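Local coordinates for protein MFP2B (Ascaris suum, PDB 2BJR) that binds a zinc ion and probably promotes polymerization of the major sperm protein that drives amoeboid movement of nematode sperm, at residues F102-K107 against I162-L167; M241-N246 against I337-T342; G249-C254 against I269-E274. All blocks are in the same frame, centred on the assembly; numbering follows the deposited sequence.

Contact 1. Residues F102-K107 against I162-L167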
loop_
_atom_site.group_PDB
_atom_site.type_symbol
_atom_site.label_atom_id
_atom_site.label_comp_id
_atom_site.label_asym_id
_atom_site.label_seq_id
_atom_site.Cartn_x
_atom_site.Cartn_y
_atom_site.Cartn_z
ATOM N N PHE A 102 3.251 18.136 21.057
ATOM C CA PHE A 102 2.790 18.828 22.283
ATOM C C PHE A 102 1.511 19.598 22.023
ATOM O O PHE A 102 0.561 19.451 22.761
ATOM C CB PHE A 102 3.884 19.722 22.893
ATOM C CG PHE A 102 5.143 18.960 23.277
ATOM C CD1 PHE A 102 6.371 19.272 22.704
ATOM C CD2 PHE A 102 5.075 17.905 24.179
ATOM C CE1 PHE A 102 7.527 18.555 23.053
ATOM C CE2 PHE A 102 6.219 17.182 24.533
ATOM C CZ PHE A 102 7.439 17.499 23.959
ATOM N N ASP A 103 1.461 20.350 20.927
ATOM C CA ASP A 103 0.241 21.056 20.519
ATOM C C ASP A 103 -0.929 20.105 20.315
ATOM O O ASP A 103 -2.063 20.348 20.742
ATOM C CB ASP A 103 0.517 21.835 19.237
ATOM C CG ASP A 103 1.527 22.928 19.446
ATOM O OD1 ASP A 103 1.933 23.163 20.627
ATOM O OD2 ASP A 103 1.970 23.616 18.505
ATOM N N LYS A 104 -0.628 18.980 19.701
ATOM C CA LYS A 104 -1.627 17.992 19.417
ATOM C C LYS A 104 -2.136 17.334 20.694
ATOM O O LYS A 104 -3.329 17.133 20.869
ATOM C CB LYS A 104 -1.034 16.975 18.461
ATOM C CG LYS A 104 -2.013 16.307 17.628
ATOM C CD LYS A 104 -2.630 17.197 16.513
ATOM C CE LYS A 104 -3.782 16.401 15.973
ATOM N NZ LYS A 104 -4.818 17.148 15.243
HETATM N N MSE A 105 -1.248 17.036 21.608
HETATM C CA MSE A 105 -1.682 16.464 22.877
HETATM C C MSE A 105 -2.539 17.451 23.680
HETATM O O MSE A 105 -3.516 17.054 24.298
HETATM C CB MSE A 105 -0.465 16.017 23.686
HETATM C CG MSE A 105 0.104 14.738 23.150
HETATM SE SE MSE A 105 1.598 14.170 24.345
HETATM C CE MSE A 105 2.972 15.262 23.647
ATOM N N ASP A 106 -2.179 18.719 23.622
ATOM C CA ASP A 106 -2.926 19.772 24.308
ATOM C C ASP A 106 -4.323 20.031 23.726
ATOM O O ASP A 106 -5.159 20.620 24.403
ATOM C CB ASP A 106 -2.124 21.084 24.289
ATOM C CG ASP A 106 -0.856 21.026 25.153
ATOM O OD1 ASP A 106 -0.679 20.081 25.986
ATOM O OD2 ASP A 106 0.023 21.890 25.042
ATOM N N LYS A 107 -4.563 19.605 22.487
ATOM C CA LYS A 107 -5.866 19.703 21.842
ATOM C C LYS A 107 -6.631 18.415 22.047
ATOM O O LYS A 107 -7.752 18.250 21.559
ATOM C CB LYS A 107 -5.722 20.005 20.348
ATOM C CG LYS A 107 -5.426 21.473 20.030
ATOM C CD LYS A 107 -5.176 21.666 18.528
ATOM C CE LYS A 107 -4.463 22.965 18.207
ATOM N NZ LYS A 107 -3.984 22.954 16.779
ATOM N N ILE A 162 4.730 10.747 13.360
ATOM C CA ILE A 162 4.248 9.801 14.373
ATOM C C ILE A 162 2.730 9.761 14.323
ATOM O O ILE A 162 2.100 10.656 13.712
ATOM C CB ILE A 162 4.764 10.196 15.769
ATOM C CG1 ILE A 162 4.247 11.577 16.199
ATOM C CG2 ILE A 162 6.251 10.224 15.734
ATOM C CD1 ILE A 162 4.463 11.947 17.685
ATOM N N ILE A 163 2.151 8.697 14.878
ATOM C CA ILE A 163 0.698 8.499 14.868
ATOM C C ILE A 163 0.032 9.092 16.114
ATOM O O ILE A 163 0.427 8.764 17.258
ATOM C CB ILE A 163 0.362 7.017 14.771
ATOM C CG1 ILE A 163 0.863 6.434 13.445
ATOM C CG2 ILE A 163 -1.104 6.787 14.911
ATOM C CD1 ILE A 163 0.873 4.911 13.411
ATOM N N ALA A 164 -0.986 9.928 15.887
ATOM C CA ALA A 164 -1.896 10.391 16.958
ATOM C C ALA A 164 -3.228 9.675 16.836
ATOM O O ALA A 164 -3.738 9.432 15.728
ATOM C CB ALA A 164 -2.104 11.914 16.856
ATOM N N ARG A 165 -3.791 9.278 17.972
ATOM C CA ARG A 165 -5.172 8.873 18.062
ATOM C C ARG A 165 -6.041 10.125 18.243
ATOM O O ARG A 165 -5.858 10.893 19.204
ATOM C CB ARG A 165 -5.387 7.916 19.258
ATOM C CG ARG A 165 -4.675 6.592 19.197
ATOM C CD ARG A 165 -4.373 5.972 20.586
ATOM N NE ARG A 165 -5.584 5.874 21.423
ATOM C CZ ARG A 165 -6.491 4.935 21.355
ATOM N NH1 ARG A 165 -6.391 3.928 20.502
ATOM N NH2 ARG A 165 -7.563 4.992 22.175
ATOM N N GLU A 166 -6.974 10.321 17.316
ATOM C CA GLU A 166 -7.906 11.434 17.360
ATOM C C GLU A 166 -9.186 10.896 17.958
ATOM O O GLU A 166 -9.793 9.969 17.425
ATOM C CB GLU A 166 -8.181 11.962 15.951
ATOM C CG GLU A 166 -6.963 12.484 15.250
ATOM C CD GLU A 166 -6.653 13.940 15.512
ATOM O OE1 GLU A 166 -7.387 14.611 16.271
ATOM O OE2 GLU A 166 -5.645 14.409 14.960
ATOM N N LEU A 167 -9.600 11.509 19.060
ATOM C CA LEU A 167 -10.698 11.014 19.871
ATOM C C LEU A 167 -12.032 11.714 19.572
ATOM O O LEU A 167 -13.075 11.270 20.063
ATOM C CB LEU A 167 -10.336 11.150 21.354
ATOM C CG LEU A 167 -9.075 10.361 21.751
ATOM C CD1 LEU A 167 -8.846 10.383 23.273
ATOM C CD2 LEU A 167 -9.179 8.940 21.245
#
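Helix 101-106 meets strand 161-166 at Lys104 and Ala164, whose CA atoms are the nearest pair across the contact and lie 8.0 Å apart. The join is narrow: about 100 Å² is buried, about half of it from Lys104. The apolar part is loose, with Lys104 CG standing 4.5 Å from Ala164 CB. Beyond CG the lysine bends at chi2 (72°), which sends its end along the strand to Glu166, where NZ forms a salt bridge with OE2 at 2.9 Å. The glutamate is bent at chi2 too (-88°), and the two side chains cross at about a right angle. The CE-NZ...OE2 angle is only about 76°, and OE2 is as close to CE as to NZ. The oxygen therefore lies beside the last bond of the lysine, and the hydrogen bond within the salt bridge is weak; the exact placement of the ammonium end is doubtful. A firmer polar partner of Glu166 OE2 is Asn94 ND2, on the adjacent strand 92-97. The glutamate side chain is about 8 Å from that of the zinc ligand His86, near the metal site but not part of it. In the fold, helix 101-106 lies against a small antiparallel sheet: strand 161-166 is its centre, between 92-97 and 110-111, and Met111 packs on both Met105 (selenomethionine) and Ala164.

Contact 2. Residues M241-N246 against I337-T342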
loop_
_atom_site.group_PDB
_atom_site.type_symbol
_atom_site.label_atom_id
_atom_site.label_comp_id
_atom_site.label_asym_id
_atom_site.label_seq_id
_atom_site.Cartn_x
_atom_site.Cartn_y
_atom_site.Cartn_z
HETATM N N MSE A 241 2.080 -5.981 -10.985
HETATM C CA MSE A 241 0.677 -5.731 -11.262
HETATM C C MSE A 241 0.084 -6.952 -11.944
HETATM O O MSE A 241 0.704 -7.660 -12.696
HETATM C CB MSE A 241 0.430 -4.501 -12.130
HETATM C CG MSE A 241 0.893 -3.242 -11.570
HETATM SE SE MSE A 241 -0.145 -2.598 -10.095
HETATM C CE MSE A 241 0.877 -0.995 -9.886
ATOM N N GLY A 242 -1.141 -7.242 -11.591
ATOM C CA GLY A 242 -1.815 -8.327 -12.189
ATOM C C GLY A 242 -3.307 -8.155 -12.062
ATOM O O GLY A 242 -3.805 -7.039 -11.942
ATOM N N ARG A 243 -4.023 -9.274 -12.137
ATOM C CA ARG A 243 -5.474 -9.244 -12.221
ATOM C C ARG A 243 -6.168 -10.019 -11.127
ATOM O O ARG A 243 -5.686 -11.081 -10.719
ATOM C CB ARG A 243 -5.890 -9.771 -13.587
ATOM C CG ARG A 243 -5.700 -11.235 -13.885
ATOM C CD ARG A 243 -6.081 -11.608 -15.316
ATOM N NE ARG A 243 -5.797 -13.012 -15.633
ATOM C CZ ARG A 243 -4.596 -13.463 -16.002
ATOM N NH1 ARG A 243 -3.570 -12.627 -16.112
ATOM N NH2 ARG A 243 -4.401 -14.737 -16.257
ATOM N N ILE A 244 -7.281 -9.476 -10.630
ATOM C CA ILE A 244 -8.229 -10.227 -9.817
ATOM C C ILE A 244 -9.597 -10.337 -10.481
ATOM O O ILE A 244 -9.932 -9.559 -11.370
ATOM C CB ILE A 244 -8.387 -9.681 -8.420
ATOM C CG1 ILE A 244 -8.864 -8.238 -8.462
ATOM C CG2 ILE A 244 -7.077 -9.819 -7.653
ATOM C CD1 ILE A 244 -9.372 -7.690 -7.124
ATOM N N TRP A 245 -10.352 -11.370 -10.074
ATOM C CA TRP A 245 -11.748 -11.510 -10.495
ATOM C C TRP A 245 -12.498 -12.155 -9.351
ATOM O O TRP A 245 -11.896 -12.749 -8.437
ATOM C CB TRP A 245 -11.867 -12.350 -11.751
ATOM C CG TRP A 245 -11.351 -13.747 -11.618
ATOM C CD1 TRP A 245 -12.105 -14.878 -11.435
ATOM C CD2 TRP A 245 -9.987 -14.190 -11.686
ATOM N NE1 TRP A 245 -11.295 -15.988 -11.379
ATOM C CE2 TRP A 245 -9.992 -15.600 -11.535
ATOM C CE3 TRP A 245 -8.756 -13.546 -11.856
ATOM C CZ2 TRP A 245 -8.815 -16.371 -11.532
ATOM C CZ3 TRP A 245 -7.593 -14.306 -11.846
ATOM C CH2 TRP A 245 -7.628 -15.715 -11.713
ATOM N N ASN A 246 -13.817 -12.025 -9.418
ATOM C CA ASN A 246 -14.698 -12.485 -8.375
ATOM C C ASN A 246 -15.057 -13.938 -8.709
ATOM O O ASN A 246 -15.730 -14.212 -9.686
ATOM C CB ASN A 246 -15.891 -11.567 -8.286
ATOM C CG ASN A 246 -16.865 -11.951 -7.157
ATOM O OD1 ASN A 246 -16.703 -12.979 -6.508
ATOM N ND2 ASN A 246 -17.834 -11.097 -6.902
ATOM N N ILE A 337 1.991 -10.892 -18.863
ATOM C CA ILE A 337 0.874 -11.463 -18.134
ATOM C C ILE A 337 1.311 -12.820 -17.605
ATOM O O ILE A 337 2.254 -13.440 -18.146
ATOM C CB ILE A 337 -0.352 -11.670 -19.030
ATOM C CG1 ILE A 337 0.015 -12.439 -20.321
ATOM C CG2 ILE A 337 -1.005 -10.388 -19.331
ATOM C CD1 ILE A 337 -1.218 -12.968 -21.086
ATOM N N GLY A 338 0.642 -13.260 -16.557
ATOM C CA GLY A 338 0.624 -14.655 -16.211
ATOM C C GLY A 338 -0.457 -15.322 -17.029
ATOM O O GLY A 338 -1.593 -14.875 -16.998
ATOM N N TYR A 339 -0.122 -16.374 -17.768
ATOM C CA TYR A 339 -1.126 -17.121 -18.499
ATOM C C TYR A 339 -0.588 -18.476 -18.966
ATOM O O TYR A 339 0.536 -18.590 -19.354
ATOM C CB TYR A 339 -1.595 -16.327 -19.716
ATOM C CG TYR A 339 -2.708 -17.010 -20.462
ATOM C CD1 TYR A 339 -4.013 -16.911 -20.018
ATOM C CD2 TYR A 339 -2.463 -17.766 -21.609
ATOM C CE1 TYR A 339 -5.064 -17.552 -20.682
ATOM C CE2 TYR A 339 -3.524 -18.422 -22.292
ATOM C CZ TYR A 339 -4.826 -18.303 -21.798
ATOM O OH TYR A 339 -5.903 -18.922 -22.403
ATOM N N GLY A 340 -1.430 -19.500 -18.942
ATOM C CA GLY A 340 -1.088 -20.777 -19.525
ATOM C C GLY A 340 0.059 -21.469 -18.848
ATOM O O GLY A 340 0.804 -22.192 -19.499
ATOM N N GLY A 341 0.237 -21.227 -17.565
ATOM C CA GLY A 341 1.324 -21.842 -16.814
ATOM C C GLY A 341 2.682 -21.201 -16.993
ATOM O O GLY A 341 3.687 -21.767 -16.585
ATOM N N THR A 342 2.727 -20.002 -17.576
ATOM C CA THR A 342 3.967 -19.292 -17.755
ATOM C C THR A 342 3.771 -17.765 -17.691
ATOM O O THR A 342 2.665 -17.288 -17.428
ATOM C CB THR A 342 4.644 -19.748 -19.082
ATOM O OG1 THR A 342 5.993 -19.310 -19.083
ATOM C CG2 THR A 342 4.067 -19.092 -20.263
#
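Arg243 spans the gap to Gly338 between two strands of different sheets; the axes of 241-246 and 337-339 approach to 7.8 Å and their directions diverge by 51°, too far apart and too oblique for backbone pairing. The side chain leaves CB with CG placed between the backbone N and the carbonyl carbon (chi1 70°). From CG through CD to NE it runs extended, and Gln228, Cys254 and Ile324 pack against the side chain. NE is held in a salt bridge by Glu224 OE1. At CZ the guanidinium turns across the chain and presents its end to Gly338 O, which lies in its plane, 3.5 Å from CZ. Both terminal nitrogens donate to that one oxygen: NH1 to Gly338 O at 3.1 Å, and NH2 to Gly338 O at 2.9 Å with a straighter N-H...O angle of 156°. NH1 also has Ile337 CB at 4.4 Å and a weak bond to Leu325 O, while NH2 sits 4.4 Å from Tyr339 CD1, at the edge of the ring. Tyr339, the first residue of a type I' turn to Thr342, has its OH bonded to Pro222 O. The bonds at NE, NH1 and NH2 would thus compensate the buried charge of Arg243 and fix the rotation of its guanidinium.

Contact 3. Residues G249-C254 against I269-E274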
loop_
_atom_site.group_PDB
_atom_site.type_symbol
_atom_site.label_atom_id
_atom_site.label_comp_id
_atom_site.label_asym_id
_atom_site.label_seq_id
_atom_site.Cartn_x
_atom_site.Cartn_y
_atom_site.Cartn_z
ATOM N N GLY A 249 -17.885 -15.191 -5.152
ATOM C CA GLY A 249 -17.929 -14.259 -4.038
ATOM C C GLY A 249 -16.577 -13.992 -3.362
ATOM O O GLY A 249 -16.512 -13.180 -2.447
ATOM N N LYS A 250 -15.526 -14.669 -3.835
ATOM C CA LYS A 250 -14.189 -14.654 -3.234
ATOM C C LYS A 250 -13.190 -14.003 -4.213
ATOM O O LYS A 250 -13.291 -14.151 -5.437
ATOM C CB LYS A 250 -13.740 -16.077 -2.918
ATOM C CG LYS A 250 -14.586 -16.740 -1.772
ATOM C CD LYS A 250 -14.043 -18.121 -1.437
ATOM C CE LYS A 250 -14.937 -18.952 -0.465
ATOM N NZ LYS A 250 -14.186 -20.156 0.056
ATOM N N ILE A 251 -12.212 -13.316 -3.675
ATOM C CA ILE A 251 -11.119 -12.769 -4.507
ATOM C C ILE A 251 -10.228 -13.888 -5.066
ATOM O O ILE A 251 -9.668 -14.703 -4.329
ATOM C CB ILE A 251 -10.297 -11.774 -3.675
ATOM C CG1 ILE A 251 -11.175 -10.629 -3.194
ATOM C CG2 ILE A 251 -9.066 -11.223 -4.512
ATOM C CD1 ILE A 251 -10.564 -9.831 -2.068
ATOM N N ALA A 252 -10.091 -13.930 -6.381
ATOM C CA ALA A 252 -9.154 -14.787 -7.055
ATOM C C ALA A 252 -8.213 -13.895 -7.853
ATOM O O ALA A 252 -8.615 -12.831 -8.290
ATOM C CB ALA A 252 -9.880 -15.726 -7.978
ATOM N N ALA A 253 -6.972 -14.347 -8.030
ATOM C CA ALA A 253 -5.928 -13.528 -8.648
ATOM C C ALA A 253 -5.022 -14.340 -9.554
ATOM O O ALA A 253 -4.853 -15.580 -9.392
ATOM C CB ALA A 253 -5.105 -12.809 -7.562
ATOM N N CYS A 254 -4.369 -13.625 -10.475
ATOM C CA CYS A 254 -3.273 -14.186 -11.247
ATOM C C CYS A 254 -2.211 -13.142 -11.529
ATOM O O CYS A 254 -2.532 -12.042 -11.952
ATOM C CB CYS A 254 -3.766 -14.743 -12.588
ATOM S SG CYS A 254 -2.440 -15.528 -13.545
ATOM N N ILE A 269 -2.527 -9.266 -1.098
ATOM C CA ILE A 269 -2.443 -8.409 -2.287
ATOM C C ILE A 269 -2.991 -7.033 -1.965
ATOM O O ILE A 269 -3.525 -6.802 -0.883
ATOM C CB ILE A 269 -3.252 -8.969 -3.480
ATOM C CG1 ILE A 269 -4.732 -9.065 -3.118
ATOM C CG2 ILE A 269 -2.661 -10.294 -3.921
ATOM C CD1 ILE A 269 -5.610 -9.323 -4.362
ATOM N N GLN A 270 -2.805 -6.092 -2.895
ATOM C CA GLN A 270 -3.372 -4.750 -2.733
ATOM C C GLN A 270 -4.306 -4.502 -3.918
ATOM O O GLN A 270 -3.932 -4.738 -5.067
ATOM C CB GLN A 270 -2.295 -3.707 -2.638
ATOM C CG GLN A 270 -1.401 -3.906 -1.400
ATOM C CD GLN A 270 -0.278 -2.874 -1.325
ATOM O OE1 GLN A 270 -0.474 -1.748 -1.715
ATOM N NE2 GLN A 270 0.872 -3.251 -0.746
ATOM N N ILE A 271 -5.502 -4.051 -3.618
ATOM C CA ILE A 271 -6.482 -3.800 -4.652
ATOM C C ILE A 271 -6.651 -2.310 -4.858
ATOM O O ILE A 271 -6.890 -1.545 -3.910
ATOM C CB ILE A 271 -7.816 -4.450 -4.304
ATOM C CG1 ILE A 271 -7.683 -5.997 -4.230
ATOM C CG2 ILE A 271 -8.887 -4.035 -5.349
ATOM C CD1 ILE A 271 -8.931 -6.764 -3.799
ATOM N N LEU A 272 -6.575 -1.882 -6.127
ATOM C CA LEU A 272 -6.710 -0.466 -6.445
ATOM C C LEU A 272 -8.208 -0.065 -6.377
ATOM O O LEU A 272 -9.057 -0.792 -6.877
ATOM C CB LEU A 272 -6.125 -0.161 -7.852
ATOM C CG LEU A 272 -6.159 1.294 -8.268
ATOM C CD1 LEU A 272 -5.310 2.117 -7.387
ATOM C CD2 LEU A 272 -5.693 1.439 -9.684
ATOM N N TYR A 273 -8.490 1.064 -5.732
ATOM C CA TYR A 273 -9.838 1.580 -5.604
ATOM C C TYR A 273 -9.970 2.926 -6.297
ATOM O O TYR A 273 -9.060 3.752 -6.240
ATOM C CB TYR A 273 -10.194 1.812 -4.143
ATOM C CG TYR A 273 -10.665 0.627 -3.339
ATOM C CD1 TYR A 273 -10.848 -0.629 -3.881
ATOM C CD2 TYR A 273 -10.943 0.799 -1.990
ATOM C CE1 TYR A 273 -11.320 -1.694 -3.096
ATOM C CE2 TYR A 273 -11.420 -0.253 -1.201
ATOM C CZ TYR A 273 -11.611 -1.488 -1.754
ATOM O OH TYR A 273 -12.076 -2.507 -0.954
ATOM N N GLU A 274 -11.120 3.130 -6.929
ATOM C CA GLU A 274 -11.497 4.425 -7.470
ATOM C C GLU A 274 -12.284 5.110 -6.376
ATOM O O GLU A 274 -13.358 4.620 -5.942
ATOM C CB GLU A 274 -12.376 4.237 -8.718
ATOM C CG GLU A 274 -12.820 5.518 -9.393
ATOM C CD GLU A 274 -13.454 5.191 -10.738
ATOM O OE1 GLU A 274 -14.498 4.513 -10.726
ATOM O OE2 GLU A 274 -12.875 5.560 -11.792
#
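Gln270 OE1 accepts hydrogen bonds from Gln31 NE2 and Lys26 NZ, and on either side of it in sequence Ile269 and Ile271 point toward Ile251, forming the contact proper. Both segments belong to one antiparallel sheet in the C-terminal of the two cytosolic motility protein regions of the sequence. There, strands 250-257 and 268-274 are not neighbours, since 238-247 and 229-235 come between them in the strand order; the isoleucines meet by side-chain packing alone. Some 127 Å² is buried, and all three isoleucines lie inside the protein. The branches of Ile251 divide the work. With CG2 anti to the backbone N, and CG1 beside that N (chi1 -60°), its two arms go to different residues. The shorter arm serves Ile269: CG2 of Ile251 lies 3.9 Å from CD1 of Ile269, the two side chains sliding past each other in opposite directions. Phe198 and Ile244 flank Ile271, and Trp233 flanks Ile269, so this is core packing of the sheet. The longer arm of Ile251 runs tip to tip into Ile271, with the two CD1 methyls 3.9 Å apart.

In the fold
From the N terminus, contact 1 comes first: a 54-residue excursion, containing the sheet formed by 117-122 through 148-153, leaves helix 101-106 and is closed when strand 161-166 returns. It ends before the other two begin, in series with them and in the N-terminal motility protein region; its centre is about 44 Å from that of contact 2 and about 34 Å from that of contact 3. Contact 2 closes a loop of 90 residues and ties two sheets of the C-terminal region together. Contact 3 is nested within it, closing 14 residues across one of those sheets. The nested pair touch through neighbouring strands 238-247 and 250-257, where Arg243 O and Cys254 N are 2.9 Å apart.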